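Local coordinates for protein DNA polymerase (Pyrobaculum calidifontis, PDB 5MDN) that probably catalyses the template-directed extension of DNA from deoxyribonucleoside triphosphates, as a metal-binding archaeal polymerase of family B, at residues D236-S241 and P260-Y265; V418-S423 and A506-A511. One frame throughout, in Å; residues are numbered along the deposited sequence.

The two contacts illustrate how packing and chemistry follow place in a multidomain enzyme. Contact 1 lies in the exonuclease region and is partly buried: helix 232-247 meets the proline before strand 261-262 through an apolar ring pair, with an exposed glutamine of the strand at its margin. Contact 2, about 33 Å away between centres and on the other side of the chain's centre, is a surface meeting of strand 416-420 and the turn after it with helix 495-512, carried by a lysine, an aspartate and a serine. The two share no element and do not touch. Neither has a hydrogen bond between its segments: contact 1 relies on ring contact, contact 2 on loosely spaced opposite charges.

Contact 1. Residues D236-S241 and P260-Y265; sequences DWPYLS and PQQSVY
Trp237 and Pro260 form the closely packed half of this contact, a good example of two rigid rings joining a helix to a loop without any polar bond. The benzo part of the indole does the touching: CZ3 of Trp237 lies 3.8 Å from CG of Pro260, and CE3 of Trp237 is 4.0 Å from the same carbon. The two side chains cross at about a right angle, and both spring from their backbones toward the opposing segment. With CG beside the backbone N and anti to the carbonyl carbon (chi1 -76°), the tryptophan leans its six-membered ring on the proline while its pyrrole nitrogen is engaged by Asn275. Phe168 meets the indole as well, with its ring plane turned about 45° from it.

The other half is looser and more open to solvent. Gln262 starts alongside the helix, and its nearly straight chain (chi1 -178°) carries the amide toward Pro238, where NE2 of Gln262 comes no nearer than 4.5 Å to CG of Pro238. This is a marginal approach at an exposed residue, and the backbones there stand well apart, the CA atoms of Pro238 and Gln262 being 8.0 Å from each other. Trp268, from the strand paired with 261-262, touches Pro238, Ser241, Pro260 and Gln262, and thus joins the two halves.

Pro238 also marks a kink in the helix, since its nitrogen has no bond to the preceding turn. Immediately before Trp237 comes Asp236, a magnesium-binding residue of this protein, though no metal is bound to it here. The arrangement therefore sets a small beta hairpin against the metal-site helix of the RNase H-like exonuclease domain of family B polymerases.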
loop_
_atom_site.group_PDB
_atom_site.type_symbol
_atom_site.label_atom_id
_atom_site.label_comp_id
_atom_site.label_asym_id
_atom_site.label_seq_id
_atom_site.Cartn_x
_atom_site.Cartn_y
_atom_site.Cartn_z
ATOM N N ASP A 236 7.725 8.355 12.105
ATOM C CA ASP A 236 8.468 9.615 12.094
ATOM C C ASP A 236 7.557 10.815 12.330
ATOM O O ASP A 236 7.758 11.584 13.277
ATOM C CB ASP A 236 9.226 9.761 10.773
ATOM C CG ASP A 236 10.332 8.732 10.620
ATOM O OD1 ASP A 236 10.456 7.850 11.495
ATOM O OD2 ASP A 236 11.083 8.811 9.625
ATOM N N TRP A 237 6.556 11.003 11.469
ATOM C CA TRP A 237 5.671 12.158 11.623
ATOM C C TRP A 237 4.922 12.158 12.950
ATOM O O TRP A 237 4.900 13.209 13.615
ATOM C CB TRP A 237 4.707 12.251 10.436
ATOM C CG TRP A 237 5.336 12.772 9.176
ATOM C CD1 TRP A 237 5.324 12.175 7.948
ATOM C CD2 TRP A 237 6.069 13.995 9.020
ATOM N NE1 TRP A 237 6.003 12.950 7.039
ATOM C CE2 TRP A 237 6.471 14.071 7.671
ATOM C CE3 TRP A 237 6.426 15.031 9.889
ATOM C CZ2 TRP A 237 7.210 15.143 7.172
ATOM C CZ3 TRP A 237 7.160 16.093 9.390
ATOM C CH2 TRP A 237 7.544 16.141 8.045
ATOM N N PRO A 238 4.283 11.067 13.392
ATOM C CA PRO A 238 3.658 11.097 14.726
ATOM C C PRO A 238 4.627 11.439 15.844
ATOM O O PRO A 238 4.231 12.097 16.814
ATOM C CB PRO A 238 3.095 9.679 14.887
ATOM C CG PRO A 238 2.911 9.180 13.510
ATOM C CD PRO A 238 3.983 9.810 12.676
ATOM N N TYR A 239 5.887 11.010 15.746
ATOM C CA TYR A 239 6.846 11.311 16.803
ATOM C C TYR A 239 7.267 12.776 16.765
ATOM O O TYR A 239 7.225 13.469 17.789
ATOM C CB TYR A 239 8.066 10.400 16.689
ATOM C CG TYR A 239 8.835 10.297 17.983
ATOM C CD1 TYR A 239 9.846 11.198 18.286
ATOM C CD2 TYR A 239 8.533 9.310 18.911
ATOM C CE1 TYR A 239 10.543 11.112 19.473
ATOM C CE2 TYR A 239 9.225 9.215 20.101
ATOM C CZ TYR A 239 10.228 10.120 20.378
ATOM O OH TYR A 239 10.919 10.026 21.564
ATOM N N LEU A 240 7.687 13.264 15.594
ATOM C CA LEU A 240 8.105 14.659 15.481
ATOM C C LEU A 240 6.964 15.611 15.823
ATOM O O LEU A 240 7.190 16.669 16.419
ATOM C CB LEU A 240 8.638 14.944 14.078
ATOM C CG LEU A 240 9.987 14.315 13.730
ATOM C CD1 LEU A 240 10.170 14.229 12.222
ATOM C CD2 LEU A 240 11.124 15.093 14.373
ATOM N N SER A 241 5.735 15.258 15.441
ATOM C CA SER A 241 4.582 16.086 15.786
ATOM C C SER A 241 4.448 16.240 17.297
ATOM O O SER A 241 4.316 17.356 17.811
ATOM C CB SER A 241 3.309 15.486 15.189
ATOM O OG SER A 241 2.154 16.147 15.676
ATOM N N PRO A 260 2.229 19.571 10.128
ATOM C CA PRO A 260 1.555 18.401 9.554
ATOM C C PRO A 260 0.346 17.980 10.376
ATOM O O PRO A 260 0.329 18.090 11.604
ATOM C CB PRO A 260 2.645 17.322 9.572
ATOM C CG PRO A 260 3.928 18.079 9.595
ATOM C CD PRO A 260 3.644 19.294 10.426
ATOM N N GLN A 261 -0.674 17.492 9.676
ATOM C CA GLN A 261 -1.879 16.953 10.286
ATOM C C GLN A 261 -2.029 15.492 9.886
ATOM O O GLN A 261 -1.743 15.124 8.742
ATOM C CB GLN A 261 -3.124 17.740 9.853
ATOM C CG GLN A 261 -3.027 19.249 10.031
ATOM C CD GLN A 261 -3.137 19.679 11.482
ATOM O OE1 GLN A 261 -3.804 19.028 12.286
ATOM N NE2 GLN A 261 -2.499 20.796 11.816
ATOM N N GLN A 262 -2.478 14.661 10.824
ATOM C CA GLN A 262 -2.813 13.279 10.504
ATOM C C GLN A 262 -4.188 13.227 9.850
ATOM O O GLN A 262 -5.157 13.783 10.376
ATOM C CB GLN A 262 -2.790 12.405 11.758
ATOM C CG GLN A 262 -3.091 10.940 11.481
ATOM C CD GLN A 262 -2.749 10.034 12.648
ATOM O OE1 GLN A 262 -3.634 9.449 13.270
ATOM N NE2 GLN A 262 -1.460 9.902 12.942
ATOM N N SER A 263 -4.274 12.554 8.705
ATOM C CA SER A 263 -5.502 12.569 7.921
ATOM C C SER A 263 -5.956 11.167 7.529
ATOM O O SER A 263 -5.708 10.196 8.252
ATOM C CB SER A 263 -5.315 13.434 6.673
ATOM O OG SER A 263 -6.499 13.465 5.893
ATOM N N VAL A 264 -6.628 11.064 6.379
ATOM C CA VAL A 264 -7.266 9.815 5.985
ATOM C C VAL A 264 -6.221 8.726 5.734
ATOM O O VAL A 264 -5.067 9.003 5.375
ATOM C CB VAL A 264 -8.148 10.048 4.746
ATOM C CG1 VAL A 264 -7.295 10.372 3.525
ATOM C CG2 VAL A 264 -9.059 8.853 4.488
ATOM N N TYR A 265 -6.633 7.474 5.941
ATOM C CA TYR A 265 -5.796 6.278 5.859
ATOM C C TYR A 265 -4.630 6.305 6.838
ATOM O O TYR A 265 -3.695 5.507 6.703
ATOM C CB TYR A 265 -5.256 6.047 4.441
ATOM C CG TYR A 265 -6.246 6.312 3.334
ATOM C CD1 TYR A 265 -7.410 5.564 3.218
ATOM C CD2 TYR A 265 -6.003 7.294 2.384
ATOM C CE1 TYR A 265 -8.311 5.800 2.200
ATOM C CE2 TYR A 265 -6.895 7.538 1.363
ATOM C CZ TYR A 265 -8.047 6.789 1.274
ATOM O OH TYR A 265 -8.938 7.034 0.253
#

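Contact 2. Residues V418-S423 and A506-A511; sequences VLDFSS and ALKVMA
Lys508 reaches from its helix toward Asp420 and Ser423, and these three residues account for nearly all the surface that the segments bury together. The lysine contributes most. Its CG is anti to the backbone N (chi1 176°) and the chain stays extended beyond it, so the ammonium is delivered at full length to the strand end. There NZ of Lys508 stops 4.0 Å from OD2 of Asp420, the two side chains coming from opposite directions. Ser423 lies beside the aliphatic shaft, its OG 4.2 Å from CE of Lys508.

The other carboxylate oxygen is occupied within its own segment. Ser422 OG donates to the syn lone pair of Asp420 OD1 at 2.9 Å, and Ser422 N reaches that same OD1 at 3.1 Å from well above the carboxylate plane, closing an Asx turn. Two bonds on OD1 thus limit the rotation of the group and leave OD2 turned to the lysine. With an alanine at Asp420, the amide and hydroxyl of Ser422 would probably lose their common acceptor and the ammonium its neighbouring opposite charge.

Arg480 of helix 468-486 also touches Lys508, while Phe421 pairs through its backbone with Asp562 of motif C. Asp420 is in motif A of the palm and Lys508 in motif B of the fingers; in relatives the motif A and C aspartates bind the catalytic metals and the lysine contacts the incoming triphosphate. The chemistry, a close approach of opposite charges short of a salt bridge, is consistent with a nucleotide site unoccupied here.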
loop_
_atom_site.group_PDB
_atom_site.type_symbol
_atom_site.label_atom_id
_atom_site.label_comp_id
_atom_site.label_asym_id
_atom_site.label_seq_id
_atom_site.Cartn_x
_atom_site.Cartn_y
_atom_site.Cartn_z
ATOM N N VAL A 418 6.903 -18.580 -14.207
ATOM C CA VAL A 418 5.595 -18.178 -13.704
ATOM C C VAL A 418 4.926 -17.308 -14.761
ATOM O O VAL A 418 5.450 -16.250 -15.129
ATOM C CB VAL A 418 5.711 -17.436 -12.365
ATOM C CG1 VAL A 418 4.336 -16.991 -11.888
ATOM C CG2 VAL A 418 6.379 -18.324 -11.329
ATOM N N LEU A 419 3.769 -17.747 -15.245
ATOM C CA LEU A 419 3.037 -17.038 -16.284
ATOM C C LEU A 419 1.924 -16.214 -15.648
ATOM O O LEU A 419 1.133 -16.735 -14.856
ATOM C CB LEU A 419 2.462 -18.015 -17.310
ATOM C CG LEU A 419 3.496 -18.838 -18.087
ATOM C CD1 LEU A 419 2.836 -19.962 -18.872
ATOM C CD2 LEU A 419 4.308 -17.942 -19.007
ATOM N N ASP A 420 1.867 -14.934 -16.004
ATOM C CA ASP A 420 0.901 -14.004 -15.432
ATOM C C ASP A 420 -0.412 -14.087 -16.202
ATOM O O ASP A 420 -0.435 -13.889 -17.421
ATOM C CB ASP A 420 1.452 -12.577 -15.458
ATOM C CG ASP A 420 0.663 -11.631 -14.573
ATOM O OD1 ASP A 420 -0.321 -12.076 -13.947
ATOM O OD2 ASP A 420 1.025 -10.437 -14.512
ATOM N N PHE A 421 -1.501 -14.381 -15.489
ATOM C CA PHE A 421 -2.835 -14.464 -16.071
ATOM C C PHE A 421 -3.757 -13.349 -15.583
ATOM O O PHE A 421 -4.981 -13.492 -15.647
ATOM C CB PHE A 421 -3.458 -15.829 -15.774
ATOM C CG PHE A 421 -3.133 -16.883 -16.794
ATOM C CD1 PHE A 421 -1.957 -17.607 -16.710
ATOM C CD2 PHE A 421 -4.013 -17.161 -17.827
ATOM C CE1 PHE A 421 -1.657 -18.581 -17.641
ATOM C CE2 PHE A 421 -3.719 -18.136 -18.762
ATOM C CZ PHE A 421 -2.538 -18.846 -18.668
ATOM N N SER A 422 -3.195 -12.248 -15.074
ATOM C CA SER A 422 -4.021 -11.215 -14.453
ATOM C C SER A 422 -4.881 -10.469 -15.468
ATOM O O SER A 422 -5.986 -10.029 -15.132
ATOM C CB SER A 422 -3.139 -10.232 -13.686
ATOM O OG SER A 422 -2.536 -10.857 -12.564
ATOM N N SER A 423 -4.405 -10.319 -16.707
ATOM C CA SER A 423 -5.193 -9.647 -17.734
ATOM C C SER A 423 -6.404 -10.458 -18.177
ATOM O O SER A 423 -7.205 -9.960 -18.975
ATOM C CB SER A 423 -4.317 -9.327 -18.946
ATOM O OG SER A 423 -3.179 -8.572 -18.573
ATOM N N ALA A 506 0.682 1.524 -14.917
ATOM C CA ALA A 506 -0.297 2.026 -13.957
ATOM C C ALA A 506 -1.720 1.749 -14.423
ATOM O O ALA A 506 -2.591 1.408 -13.615
ATOM C CB ALA A 506 -0.091 3.522 -13.726
ATOM N N LEU A 507 -1.975 1.893 -15.724
ATOM C CA LEU A 507 -3.285 1.546 -16.265
ATOM C C LEU A 507 -3.552 0.049 -16.139
ATOM O O LEU A 507 -4.668 -0.360 -15.795
ATOM C CB LEU A 507 -3.386 1.998 -17.720
ATOM C CG LEU A 507 -3.469 3.510 -17.925
ATOM C CD1 LEU A 507 -2.963 3.906 -19.306
ATOM C CD2 LEU A 507 -4.887 4.012 -17.708
ATOM N N LYS A 508 -2.545 -0.779 -16.436
ATOM C CA LYS A 508 -2.681 -2.227 -16.298
ATOM C C LYS A 508 -3.066 -2.622 -14.875
ATOM O O LYS A 508 -3.979 -3.431 -14.669
ATOM C CB LYS A 508 -1.365 -2.906 -16.670
ATOM C CG LYS A 508 -1.381 -4.410 -16.474
ATOM C CD LYS A 508 -0.050 -5.039 -16.836
ATOM C CE LYS A 508 -0.068 -6.535 -16.562
ATOM N NZ LYS A 508 1.243 -7.175 -16.861
ATOM N N VAL A 509 -2.369 -2.067 -13.879
ATOM C CA VAL A 509 -2.586 -2.479 -12.494
ATOM C C VAL A 509 -4.001 -2.141 -12.042
ATOM O O VAL A 509 -4.653 -2.935 -11.353
ATOM C CB VAL A 509 -1.526 -1.840 -11.577
ATOM C CG1 VAL A 509 -1.793 -2.194 -10.120
ATOM C CG2 VAL A 509 -0.136 -2.289 -11.985
ATOM N N MET A 510 -4.504 -0.968 -12.429
ATOM C CA MET A 510 -5.862 -0.594 -12.048
ATOM C C MET A 510 -6.896 -1.467 -12.753
ATOM O O MET A 510 -7.915 -1.836 -12.157
ATOM C CB MET A 510 -6.101 0.883 -12.350
ATOM C CG MET A 510 -5.201 1.816 -11.552
ATOM S SD MET A 510 -5.454 1.720 -9.768
ATOM C CE MET A 510 -7.216 2.015 -9.655
ATOM N N ALA A 511 -6.657 -1.799 -14.024
ATOM C CA ALA A 511 -7.553 -2.704 -14.740
ATOM C C ALA A 511 -7.562 -4.089 -14.103
ATOM O O ALA A 511 -8.628 -4.674 -13.875
ATOM C CB ALA A 511 -7.144 -2.784 -16.210
#